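Local structure of shikimate 5-dehydrogenase (4XIJ) at residues N98-M103 / W108-T113; A212-P217 / E236-E241; I201-A206 / D221-P226. The protein probably catalyses the NADP-dependent interconversion of 3-dehydroshikimate and shikimate, the fourth step of the chorismate pathway of aromatic amino acid biosynthesis. All coordinates share one frame; numbering follows the deposited sequence. Where two conformers were deposited one is given.

In the fold
The three contacts divide between the two sheets of this protein. Interaction 1 comes first along the chain and pairs two strands of the mixed sheet in the substrate-binding domain. Interactions 2 and 3 follow in the parallel, Rossmann-type sheet, and their segments alternate: 201-206, 212-217, 221-226, 236-241. Strand 218-221 relates these two, with interaction 2 at its start and interaction 3 at its end; their centres are 15 Å apart. The centre of interaction 1 lies 36 Å from that of interaction 2 and 28 Å from that of interaction 3. Helix 246-261 packs against residues of both interactions 1 and 3, linking the probable substrate and cofactor halves.

Interaction 1 (N98-M103 / W108-T113); sequences NTLVRM and WRADNT. With SO4 (sulfate ion), chain E.
Asn98 and Thr113 join their side chains at one end of this strand pair. OD1 of Asn98 accepts from Thr113 N at 2.7 Å, while its ND2 donates to Thr113 OG1 at 3.0 Å, with the hydroxyl oxygen close to the amide plane and also bonded to the carbonyl of Gln252. A chi1 of 76° sets the Asn98 amide between its own backbone N and carbonyl carbon. Thr99 OG1 gives OD1 a second bond, from the face opposite Thr113 N, so three bonds within the hairpin, and a fourth from ND2 to a sulfate, fix the amide's rotation.

At the other end, Arg102 lies over a face of Trp108: CD sits 3.7 Å from the centroid of the six-membered ring, a CH-pi contact, and the guanidinium is turned only 14° from the indole plane. Leu100 CB packs on Trp108 CE3 at 3.8 Å. Between these ends run backbone bonds, including Arg109 N to Val101 O (2.8 Å) and Asp111 N to Thr99 O (2.9 Å).

Arg102 bonds to the carbonyls of Trp67 and Gly64, Arg109 to Gln259, and Asp111 to Thr88, with a salt bridge to Arg90. The sulfate, its O4 3.1 Å from Asn98 ND2, is probably from the crystallisation liquor; it also bonds to Lys77 and Thr73, consistent with the substrate pocket. The whole is an antiparallel beta hairpin of the shikimate dehydrogenase substrate-binding domain.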
ATOM      1  N   ASN A  98       3.630   7.403   2.439  1.00  7.56           N
ATOM      2  CA  ASN A  98       2.251   7.525   2.888  1.00  7.56           C
ATOM      3  C   ASN A  98       2.138   7.735   4.400  1.00  7.09           C
ATOM      4  O   ASN A  98       1.045   7.664   4.945  1.00  7.38           O
ATOM      5  CB  ASN A  98       1.441   6.282   2.490  1.00  7.90           C
ATOM      6  CG  ASN A  98       1.763   5.082   3.387  1.00  8.01           C
ATOM      7  OD1 ASN A  98       2.868   4.990   3.902  1.00  8.45           O
ATOM      8  ND2 ASN A  98       0.803   4.195   3.609  1.00  9.92           N
ATOM      9  N   THR A  99       3.268   7.994   5.057  1.00  7.70           N
ATOM     10  CA  THR A  99       3.331   8.050   6.515  1.00  7.98           C
ATOM     11  C   THR A  99       4.353   9.070   6.937  1.00  7.34           C
ATOM     12  O   THR A  99       5.466   9.101   6.391  1.00  8.96           O
ATOM     13  CB  THR A  99       3.739   6.696   7.139  1.00  7.85           C
ATOM     14  OG1 THR A  99       2.879   5.648   6.656  1.00  8.13           O
ATOM     15  CG2 THR A  99       3.631   6.723   8.702  1.00 10.31           C
ATOM     16  N   LEU A 100       3.965   9.908   7.901  1.00  7.58           N
ATOM     17  CA  LEU A 100       4.907  10.861   8.522  1.00  7.34           C
ATOM     18  C   LEU A 100       4.834  10.657  10.011  1.00  8.13           C
ATOM     19  O   LEU A 100       3.742  10.694  10.575  1.00  9.29           O
ATOM     20  CB  LEU A 100       4.565  12.304   8.148  1.00  8.54           C
ATOM     21  CG  LEU A 100       4.829  12.683   6.686  1.00  8.66           C
ATOM     22  CD1 LEU A 100       4.128  14.009   6.347  1.00 10.45           C
ATOM     23  CD2 LEU A 100       6.337  12.738   6.444  1.00  9.68           C
ATOM     24  N   VAL A 101       5.982  10.370  10.621  1.00  8.86           N
ATOM     25  CA  VAL A 101       5.993  10.088  12.057  1.00 10.97           C
ATOM     26  C   VAL A 101       6.821  11.132  12.788  1.00 10.61           C
ATOM     27  O   VAL A 101       7.956  11.399  12.397  1.00 11.24           O
ATOM     28  CB  VAL A 101       6.571   8.692  12.388  1.00 12.67           C
ATOM     29  CG1 VAL A 101       6.458   8.409  13.949  1.00 13.05           C
ATOM     30  CG2 VAL A 101       5.820   7.642  11.597  1.00 14.06           C
ATOM     31  N   ARG A 102       6.301  11.694  13.877  1.00 11.57           N
ATOM     32  CA  ARG A 102       7.097  12.619  14.661  1.00 13.30           C
ATOM     33  C   ARG A 102       8.219  11.861  15.431  1.00 14.34           C
ATOM     34  O   ARG A 102       7.995  10.817  16.085  1.00 16.69           O
ATOM     35  CB  ARG A 102       6.200  13.377  15.627  1.00 15.55           C
ATOM     36  CG  ARG A 102       6.797  14.730  16.127  1.00 16.61           C
ATOM     37  CD  ARG A 102       6.944  15.656  14.951  1.00 18.39           C
ATOM     38  NE  ARG A 102       7.116  17.067  15.278  1.00 18.29           N
ATOM     39  CZ  ARG A 102       6.121  17.871  15.678  1.00 18.73           C
ATOM     40  NH1 ARG A 102       6.380  19.153  15.928  1.00 18.11           N
ATOM     41  NH2 ARG A 102       4.872  17.404  15.857  1.00 19.69           N
ATOM     42  N   MET A 103       9.433  12.376  15.290  1.00 13.24           N
ATOM     43  CA  MET A 103      10.613  11.820  15.950  0.55 14.08           C
ATOM     44  C   MET A 103      10.739  12.352  17.340  1.00 14.97           C
ATOM     45  O   MET A 103      10.201  13.447  17.629  1.00 13.98           O
ATOM     46  CB  MET A 103      11.859  12.138  15.133  0.55 14.30           C
ATOM     47  CG  MET A 103      11.949  11.398  13.806  0.55 16.38           C
ATOM     48  SD  MET A 103      11.860   9.616  14.029  0.55 18.04           S
ATOM     49  CE  MET A 103      10.105   9.401  13.845  0.55 18.12           C
ATOM     50  N   TRP A 108      10.386  15.047  11.458  1.00  9.73           N
ATOM     51  CA  TRP A 108       9.355  14.183  10.893  1.00 10.39           C
ATOM     52  C   TRP A 108      10.051  13.153  10.036  1.00  9.32           C
ATOM     53  O   TRP A 108      10.901  13.491   9.194  1.00  9.34           O
ATOM     54  CB  TRP A 108       8.366  14.974  10.031  1.00  8.93           C
ATOM     55  CG  TRP A 108       7.382  15.796  10.777  1.00  8.87           C
ATOM     56  CD1 TRP A 108       7.468  17.144  11.077  1.00 10.30           C
ATOM     57  CD2 TRP A 108       6.130  15.344  11.319  1.00  8.53           C
ATOM     58  NE1 TRP A 108       6.331  17.550  11.744  1.00 10.67           N
ATOM     59  CE2 TRP A 108       5.501  16.468  11.915  1.00  9.82           C
ATOM     60  CE3 TRP A 108       5.459  14.102  11.339  1.00  8.88           C
ATOM     61  CZ2 TRP A 108       4.247  16.390  12.514  1.00 10.99           C
ATOM     62  CZ3 TRP A 108       4.205  14.024  11.951  1.00 10.43           C
ATOM     63  CH2 TRP A 108       3.620  15.165  12.538  1.00 12.35           C
ATOM     64  N   ARG A 109       9.700  11.893  10.248  1.00  8.42           N
ATOM     65  CA  ARG A 109      10.259  10.794   9.473  1.00  8.47           C
ATOM     66  C   ARG A 109       9.216  10.251   8.483  1.00  7.69           C
ATOM     67  O   ARG A 109       8.104   9.852   8.887  1.00  9.06           O
ATOM     68  CB  ARG A 109      10.749   9.679  10.415  1.00  9.32           C
ATOM     69  CG  ARG A 109      11.429   8.485   9.681  1.00 10.81           C
ATOM     70  CD  ARG A 109      11.859   7.392  10.719  1.00 12.64           C
ATOM     71  NE  ARG A 109      10.665   6.693  11.206  1.00 15.93           N
ATOM     72  CZ  ARG A 109      10.381   6.453  12.492  1.00 20.57           C
ATOM     73  NH1 ARG A 109      11.218   6.812  13.467  1.00 24.09           N
ATOM     74  NH2 ARG A 109       9.243   5.837  12.812  1.00 22.13           N
ATOM     75  N   ALA A 110       9.580  10.202   7.203  1.00  8.04           N
ATOM     76  CA  ALA A 110       8.730   9.646   6.173  1.00  7.54           C
ATOM     77  C   ALA A 110       8.908   8.149   6.011  1.00  7.44           C
ATOM     78  O   ALA A 110      10.034   7.661   6.007  1.00  9.03           O
ATOM     79  CB  ALA A 110       9.018  10.283   4.833  1.00  9.30           C
ATOM     80  N   ASP A 111       7.803   7.424   5.862  1.00  7.57           N
ATOM     81  CA  ASP A 111       7.900   6.003   5.565  1.00  7.39           C
ATOM     82  C   ASP A 111       6.847   5.660   4.532  1.00  7.32           C
ATOM     83  O   ASP A 111       5.927   6.468   4.251  1.00  7.35           O
ATOM     84  CB  ASP A 111       7.731   5.146   6.839  1.00  8.07           C
ATOM     85  CG  ASP A 111       8.117   3.671   6.666  1.00  8.98           C
ATOM     86  OD1 ASP A 111       8.804   3.283   5.682  1.00  8.95           O
ATOM     87  OD2 ASP A 111       7.757   2.886   7.576  1.00 10.32           O
ATOM     88  N   ASN A 112       6.982   4.479   3.952  1.00  9.03           N
ATOM     89  CA  ASN A 112       5.962   3.999   3.032  1.00  8.77           C
ATOM     90  C   ASN A 112       5.416   2.658   3.503  1.00  8.74           C
ATOM     91  O   ASN A 112       6.072   1.639   3.338  1.00 11.33           O
ATOM     92  CB  ASN A 112       6.529   3.899   1.596  1.00 10.54           C
ATOM     93  CG  ASN A 112       5.428   3.650   0.598  1.00 11.92           C
ATOM     94  OD1 ASN A 112       4.682   2.658   0.754  1.00 14.14           O
ATOM     95  ND2 ASN A 112       5.265   4.548  -0.408  1.00 11.66           N
ATOM     96  N   THR A 113       4.233   2.660   4.128  1.00  7.30           N
ATOM     97  CA  THR A 113       3.692   1.401   4.587  1.00  7.09           C
ATOM     98  C   THR A 113       2.763   0.754   3.558  1.00  8.31           C
ATOM     99  O   THR A 113       2.247  -0.327   3.807  1.00  9.12           O
ATOM    100  CB  THR A 113       2.943   1.542   5.921  1.00  8.27           C
ATOM    101  OG1 THR A 113       1.701   2.252   5.702  1.00  9.30           O
ATOM    102  CG2 THR A 113       3.833   2.231   6.968  1.00  8.05           C
TER
HETATM  103  S   SO4 E 304      -2.891   5.082   1.283  0.55 20.15           S
HETATM  104  O1  SO4 E 304      -3.773   3.884   1.278  0.55 22.24           O
HETATM  105  O2  SO4 E 304      -3.160   5.803  -0.000  0.55 17.29           O
HETATM  106  O3  SO4 E 304      -3.183   5.998   2.424  0.55 21.55           O
HETATM  107  O4  SO4 E 304      -1.540   4.579   1.568  0.55 17.50           O

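Interaction 2 (A212-P217 / E236-E241); sequences ALARVP and EAAGGE
The Ala214 carbonyl has the methyl of Ala238 over one of its faces, with Ala238 CB 3.3 Å from Ala214 O; the two alanine methyls also touch, CB to CB, at 4.0 Å. The Pro217 carbonyl is met instead near its oxygen end: Glu241 N donates to Pro217 O over 3.0 Å in a nearly straight bond (168° at the hydrogen), tilted 20° from the carbonyl plane. Gly240 passes close to the same oxygen, its CA 3.3 Å from Pro217 O, an approach possible because glycine carries no side chain on that flank.

Helix 230-237 ends here in a Schellman motif, with Gly239 at positive phi (90°), its N bonded back to Glu236 O at 3.0 Å, and Gly240 N bonded to Val235 O. The chain then enters strand 241-243, which runs parallel to strand 218-221, so this is the closing corner of a beta-alpha-beta crossover, and the bond from Glu241 to Pro217 starts the pairing of the two strands.

On the other segment a type I turn from Leu213 to Val216 follows helix 210-213, closed by Val216 N to Leu213 O at 3.1 Å. Within that turn Ala214 also packs on Ala234 of helix 230-237. From Glu241 an extended side chain carries OE1 to a salt bridge with Arg218.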
ATOM      1  N   ALA A 212      -7.371 -15.529 -18.540  1.00 15.86           N
ATOM      2  CA  ALA A 212      -5.941 -15.657 -18.837  1.00 15.43           C
ATOM      3  C   ALA A 212      -5.078 -15.612 -17.569  1.00 14.99           C
ATOM      4  O   ALA A 212      -4.034 -16.227 -17.534  1.00 17.17           O
ATOM      5  CB  ALA A 212      -5.515 -14.556 -19.818  1.00 17.09           C
ATOM      6  N   LEU A 213      -5.527 -14.905 -16.524  1.00 11.73           N
ATOM      7  CA  LEU A 213      -4.778 -14.798 -15.268  1.00 11.31           C
ATOM      8  C   LEU A 213      -5.177 -15.864 -14.257  1.00 11.31           C
ATOM      9  O   LEU A 213      -4.567 -15.971 -13.194  1.00 11.56           O
ATOM     10  CB  LEU A 213      -4.982 -13.415 -14.640  1.00 11.04           C
ATOM     11  CG  LEU A 213      -4.421 -12.268 -15.460  1.00 10.74           C
ATOM     12  CD1 LEU A 213      -4.970 -10.952 -14.898  1.00 11.90           C
ATOM     13  CD2 LEU A 213      -2.850 -12.344 -15.386  1.00 11.75           C
ATOM     14  N   ALA A 214      -6.188 -16.653 -14.580  1.00 11.44           N
ATOM     15  CA  ALA A 214      -6.769 -17.615 -13.625  1.00 11.94           C
ATOM     16  C   ALA A 214      -5.800 -18.600 -13.060  1.00 11.90           C
ATOM     17  O   ALA A 214      -5.987 -19.028 -11.909  1.00 11.51           O
ATOM     18  CB  ALA A 214      -7.926 -18.374 -14.274  1.00 12.90           C
ATOM     19  N   ARG A 215      -4.801 -18.997 -13.851  1.00 11.70           N
ATOM     20  CA  ARG A 215      -3.871 -19.994 -13.382  1.00 12.91           C
ATOM     21  C   ARG A 215      -2.744 -19.476 -12.496  1.00 11.27           C
ATOM     22  O   ARG A 215      -1.935 -20.282 -12.026  1.00 13.00           O
ATOM     23  CB  ARG A 215      -3.249 -20.759 -14.550  1.00 15.05           C
ATOM     24  CG  ARG A 215      -4.244 -21.792 -15.093  1.00 17.99           C
ATOM     25  CD  ARG A 215      -3.699 -22.529 -16.326  1.00 21.51           C
ATOM     26  NE  ARG A 215      -2.485 -23.269 -16.023  1.00 25.56           N
ATOM     27  CZ  ARG A 215      -1.655 -23.749 -16.941  1.00 28.04           C
ATOM     28  NH1 ARG A 215      -1.931 -23.609 -18.237  1.00 27.40           N
ATOM     29  NH2 ARG A 215      -0.545 -24.390 -16.563  1.00 29.84           N
ATOM     30  N   VAL A 216      -2.682 -18.179 -12.213  1.00  9.97           N
ATOM     31  CA  VAL A 216      -1.695 -17.731 -11.219  1.00  9.68           C
ATOM     32  C   VAL A 216      -2.126 -18.259  -9.845  1.00 10.24           C
ATOM     33  O   VAL A 216      -3.264 -18.066  -9.480  1.00 10.90           O
ATOM     34  CB  VAL A 216      -1.612 -16.205 -11.188  1.00 10.30           C
ATOM     35  CG1 VAL A 216      -0.604 -15.758 -10.124  1.00 10.74           C
ATOM     36  CG2 VAL A 216      -1.208 -15.596 -12.600  1.00 12.52           C
ATOM     37  N   PRO A 217      -1.239 -18.987  -9.132  1.00 10.28           N
ATOM     38  CA  PRO A 217      -1.730 -19.716  -7.956  1.00 11.26           C
ATOM     39  C   PRO A 217      -2.272 -18.837  -6.827  1.00 10.43           C
ATOM     40  O   PRO A 217      -3.180 -19.268  -6.141  1.00 11.31           O
ATOM     41  CB  PRO A 217      -0.488 -20.505  -7.507  1.00 12.64           C
ATOM     42  CG  PRO A 217       0.284 -20.705  -8.771  1.00 13.01           C
ATOM     43  CD  PRO A 217       0.119 -19.402  -9.527  1.00 12.08           C
ATOM     44  N   GLU A 236     -10.233 -18.461  -8.213  1.00 11.34           N
ATOM     45  CA  GLU A 236     -10.781 -19.459  -7.295  1.00 13.31           C
ATOM     46  C   GLU A 236     -11.333 -20.678  -8.040  1.00 13.01           C
ATOM     47  O   GLU A 236     -11.148 -21.816  -7.591  1.00 14.50           O
ATOM     48  CB  GLU A 236     -11.873 -18.834  -6.404  1.00 14.81           C
ATOM     49  CG  GLU A 236     -11.252 -17.897  -5.373  1.00 17.02           C
ATOM     50  CD  GLU A 236     -12.253 -17.299  -4.413  1.00 21.08           C
ATOM     51  OE1 GLU A 236     -13.473 -17.367  -4.704  1.00 23.54           O
ATOM     52  OE2 GLU A 236     -11.831 -16.787  -3.338  1.00 22.44           O
ATOM     53  N   ALA A 237     -11.985 -20.434  -9.171  1.00 12.25           N
ATOM     54  CA  ALA A 237     -12.484 -21.536 -10.004  1.00 13.79           C
ATOM     55  C   ALA A 237     -11.358 -22.422 -10.517  1.00 13.90           C
ATOM     56  O   ALA A 237     -11.588 -23.607 -10.786  1.00 16.11           O
ATOM     57  CB  ALA A 237     -13.336 -21.005 -11.194  1.00 14.71           C
ATOM     58  N   ALA A 238     -10.156 -21.855 -10.663  1.00 13.39           N
ATOM     59  CA  ALA A 238      -8.967 -22.584 -11.119  1.00 13.72           C
ATOM     60  C   ALA A 238      -8.215 -23.239  -9.962  1.00 14.52           C
ATOM     61  O   ALA A 238      -7.120 -23.782 -10.156  1.00 15.62           O
ATOM     62  CB  ALA A 238      -7.996 -21.615 -11.889  1.00 13.13           C
ATOM     63  N   GLY A 239      -8.780 -23.184  -8.757  1.00 13.65           N
ATOM     64  CA  GLY A 239      -8.121 -23.826  -7.628  1.00 13.52           C
ATOM     65  C   GLY A 239      -7.158 -22.959  -6.851  1.00 13.34           C
ATOM     66  O   GLY A 239      -6.522 -23.435  -5.909  1.00 15.32           O
ATOM     67  N   GLY A 240      -7.049 -21.686  -7.218  1.00 12.03           N
ATOM     68  CA  GLY A 240      -6.114 -20.806  -6.557  1.00 12.88           C
ATOM     69  C   GLY A 240      -6.693 -20.008  -5.402  1.00 12.18           C
ATOM     70  O   GLY A 240      -7.867 -20.164  -5.023  1.00 12.79           O
ATOM     71  N   GLU A 241      -5.853 -19.149  -4.836  1.00 10.69           N
ATOM     72  CA  GLU A 241      -6.245 -18.296  -3.727  1.00 12.02           C
ATOM     73  C   GLU A 241      -6.306 -16.854  -4.171  1.00  9.64           C
ATOM     74  O   GLU A 241      -5.355 -16.350  -4.796  1.00 10.04           O
ATOM     75  CB  GLU A 241      -5.233 -18.428  -2.575  1.00 14.94           C
ATOM     76  CG  GLU A 241      -5.632 -17.538  -1.377  1.00 17.73           C
ATOM     77  CD  GLU A 241      -4.614 -17.514  -0.250  1.00 22.17           C
ATOM     78  OE1 GLU A 241      -3.497 -18.052  -0.434  1.00 23.31           O
ATOM     79  OE2 GLU A 241      -4.946 -16.951   0.815  1.00 24.16           O
TER

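Interaction 3 (I201-A206 / D221-P226); sequences IPADAA and DAIYDP
Ile223 makes the van der Waals contacts, laying its side chain against the start of helix 203-207. CG1 comes within 3.6 Å of Ile201 O, and CD1 continues to Pro202 CA at 4.1 Å. With chi1 at -56°, CG1 is beside the isoleucine's own backbone N and CG2 lies opposite that nitrogen, meeting Ala203 CB at 4.2 Å, the apolar pair of the contact. Both branches lie on one side, CG1 and CD1 along Ile201 and Pro202 and CG2 against Ala203, the first helical residue.

The polar link runs through one water, which donates to Ile201 O at 2.7 Å and to Asp221 OD1 at 2.6 Å, bridging the two loops. That same OD1 accepts from Ile223 N, a bond of 3.1 Å that closes an Asx turn; the N-H arrives from above the carboxylate plane, and the other oxygen, OD2, is held by Thr229. Asp221 therefore shapes the loop carrying Ile223 as well as binding the water. In the other segment Pro202 occupies the N-cap position of helix 203-207.

Both loops leave the C-terminal ends of neighbouring parallel strands, 196-199 and 218-221, and Ala222 bonds through its backbone to Ser199. Ile201 touches what is probably the glycine-rich cofactor turn, while Ala222 and Tyr224 rest on helix 246-261.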
ATOM      1  N   ILE A 201      -5.172  -2.881 -11.111  1.00 11.44           N
ATOM      2  CA  ILE A 201      -6.099  -2.205 -12.027  1.00 11.35           C
ATOM      3  C   ILE A 201      -7.564  -2.418 -11.604  1.00 10.85           C
ATOM      4  O   ILE A 201      -7.896  -3.332 -10.823  1.00 11.53           O
ATOM      5  CB  ILE A 201      -5.880  -2.703 -13.478  1.00 12.04           C
ATOM      6  CG1 ILE A 201      -6.230  -4.194 -13.644  1.00 11.78           C
ATOM      7  CG2 ILE A 201      -4.424  -2.420 -13.951  1.00 11.86           C
ATOM      8  CD1 ILE A 201      -6.104  -4.640 -15.120  1.00 12.20           C
ATOM      9  N   PRO A 202      -8.474  -1.599 -12.125  1.00 11.97           N
ATOM     10  CA  PRO A 202      -9.875  -1.745 -11.711  1.00 12.45           C
ATOM     11  C   PRO A 202     -10.466  -3.102 -12.119  1.00 11.42           C
ATOM     12  O   PRO A 202     -10.018  -3.742 -13.107  1.00 12.20           O
ATOM     13  CB  PRO A 202     -10.587  -0.581 -12.452  1.00 13.73           C
ATOM     14  CG  PRO A 202      -9.512   0.465 -12.596  1.00 13.32           C
ATOM     15  CD  PRO A 202      -8.265  -0.369 -12.912  1.00 12.81           C
ATOM     16  N   ALA A 203     -11.463  -3.543 -11.362  1.00 11.27           N
ATOM     17  CA  ALA A 203     -12.083  -4.827 -11.605  1.00 12.20           C
ATOM     18  C   ALA A 203     -12.608  -4.997 -13.031  1.00 13.03           C
ATOM     19  O   ALA A 203     -12.468  -6.086 -13.603  1.00 12.85           O
ATOM     20  CB  ALA A 203     -13.201  -5.035 -10.621  1.00 13.56           C
ATOM     21  N   ASP A 204     -13.234  -3.964 -13.599  1.00 14.02           N
ATOM     22  CA  ASP A 204     -13.780  -4.092 -14.955  1.00 15.18           C
ATOM     23  C   ASP A 204     -12.690  -4.212 -16.016  1.00 15.89           C
ATOM     24  O   ASP A 204     -12.896  -4.864 -17.043  1.00 18.73           O
ATOM     25  CB  ASP A 204     -14.711  -2.902 -15.292  1.00 18.20           C
ATOM     26  CG  ASP A 204     -15.961  -2.852 -14.426  1.00 21.76           C
ATOM     27  OD1 ASP A 204     -16.498  -3.945 -14.102  1.00 23.43           O
ATOM     28  OD2 ASP A 204     -16.402  -1.721 -14.074  1.00 23.20           O
ATOM     29  N   ALA A 205     -11.519  -3.619 -15.764  1.00 14.55           N
ATOM     30  CA  ALA A 205     -10.376  -3.778 -16.659  1.00 13.25           C
ATOM     31  C   ALA A 205      -9.787  -5.186 -16.499  1.00 12.43           C
ATOM     32  O   ALA A 205      -9.517  -5.859 -17.511  1.00 14.29           O
ATOM     33  CB  ALA A 205      -9.319  -2.731 -16.386  1.00 14.92           C
ATOM     34  N   ALA A 206      -9.579  -5.614 -15.249  1.00 11.56           N
ATOM     35  CA  ALA A 206      -9.038  -6.959 -15.009  1.00 11.57           C
ATOM     36  C   ALA A 206      -9.971  -8.072 -15.485  1.00 11.49           C
ATOM     37  O   ALA A 206      -9.488  -9.143 -15.858  1.00 11.88           O
ATOM     38  CB  ALA A 206      -8.715  -7.162 -13.531  1.00 12.42           C
ATOM     39  N   ASP A 221      -5.581  -9.000  -5.173  1.00  9.30           N
ATOM     40  CA  ASP A 221      -6.326  -8.034  -5.944  1.00  9.08           C
ATOM     41  C   ASP A 221      -6.493  -6.773  -5.074  1.00 10.73           C
ATOM     42  O   ASP A 221      -7.040  -6.847  -3.977  1.00 11.88           O
ATOM     43  CB  ASP A 221      -7.690  -8.634  -6.315  1.00  9.93           C
ATOM     44  CG  ASP A 221      -8.457  -7.807  -7.309  1.00 10.98           C
ATOM     45  OD1 ASP A 221      -8.064  -6.673  -7.630  1.00 10.67           O
ATOM     46  OD2 ASP A 221      -9.452  -8.335  -7.836  1.00 12.23           O
ATOM     47  N   ALA A 222      -6.017  -5.629  -5.554  1.00 10.14           N
ATOM     48  CA  ALA A 222      -6.149  -4.375  -4.821  1.00 10.46           C
ATOM     49  C   ALA A 222      -7.620  -3.980  -4.639  1.00 11.63           C
ATOM     50  O   ALA A 222      -7.955  -3.226  -3.715  1.00 11.96           O
ATOM     51  CB  ALA A 222      -5.400  -3.261  -5.535  1.00 11.61           C
ATOM     52  N   ILE A 223      -8.486  -4.469  -5.520  1.00 10.91           N
ATOM     53  CA  ILE A 223      -9.906  -4.157  -5.430  1.00 10.96           C
ATOM     54  C   ILE A 223     -10.563  -4.967  -4.329  1.00 12.94           C
ATOM     55  O   ILE A 223     -10.194  -6.145  -4.107  1.00 13.99           O
ATOM     56  CB  ILE A 223     -10.598  -4.433  -6.780  1.00 11.11           C
ATOM     57  CG1 ILE A 223      -9.894  -3.643  -7.896  1.00 11.69           C
ATOM     58  CG2 ILE A 223     -12.077  -4.128  -6.697  1.00 12.17           C
ATOM     59  CD1 ILE A 223      -9.868  -2.140  -7.668  1.00 11.74           C
ATOM     60  N   TYR A 224     -11.528  -4.363  -3.627  1.00 13.63           N
ATOM     61  CA  TYR A 224     -12.261  -5.146  -2.629  1.00 13.88           C
ATOM     62  C   TYR A 224     -13.754  -4.937  -2.668  1.00 15.62           C
ATOM     63  O   TYR A 224     -14.488  -5.579  -1.909  1.00 17.04           O
ATOM     64  CB  TYR A 224     -11.728  -4.847  -1.228  1.00 14.00           C
ATOM     65  CG  TYR A 224     -11.766  -3.398  -0.809  1.00 15.62           C
ATOM     66  CD1 TYR A 224     -12.920  -2.848  -0.240  1.00 17.19           C
ATOM     67  CD2 TYR A 224     -10.639  -2.590  -0.921  1.00 17.33           C
ATOM     68  CE1 TYR A 224     -12.949  -1.550   0.193  1.00 19.15           C
ATOM     69  CE2 TYR A 224     -10.670  -1.271  -0.487  1.00 19.28           C
ATOM     70  CZ  TYR A 224     -11.826  -0.755   0.052  1.00 20.54           C
ATOM     71  OH  TYR A 224     -11.858   0.563   0.494  1.00 23.60           O
ATOM     72  N   ASP A 225     -14.213  -4.056  -3.552  1.00 16.79           N
ATOM     73  CA  ASP A 225     -15.647  -3.844  -3.696  1.00 21.31           C
ATOM     74  C   ASP A 225     -16.019  -3.661  -5.152  1.00 22.33           C
ATOM     75  O   ASP A 225     -15.436  -2.838  -5.863  1.00 22.53           O
ATOM     76  CB  ASP A 225     -16.079  -2.639  -2.876  1.00 24.99           C
ATOM     77  CG  ASP A 225     -17.574  -2.436  -2.892  1.00 29.42           C
ATOM     78  OD1 ASP A 225     -18.313  -3.290  -2.340  1.00 31.26           O
ATOM     79  OD2 ASP A 225     -17.998  -1.391  -3.424  1.00 31.06           O
ATOM     80  N   PRO A 226     -16.958  -4.472  -5.632  1.00 23.05           N
ATOM     81  CA  PRO A 226     -17.546  -5.644  -4.965  1.00 22.50           C
ATOM     82  C   PRO A 226     -16.556  -6.821  -4.843  1.00 21.79           C
ATOM     83  O   PRO A 226     -15.479  -6.789  -5.433  1.00 23.49           O
ATOM     84  CB  PRO A 226     -18.731  -6.007  -5.873  1.00 24.66           C
ATOM     85  CG  PRO A 226     -19.044  -4.721  -6.634  1.00 25.07           C
ATOM     86  CD  PRO A 226     -17.701  -4.087  -6.850  1.00 24.63           C
TER
HETATM   87  O   HOH W   1      -7.617  -5.916 -10.129  1.00 11.63           O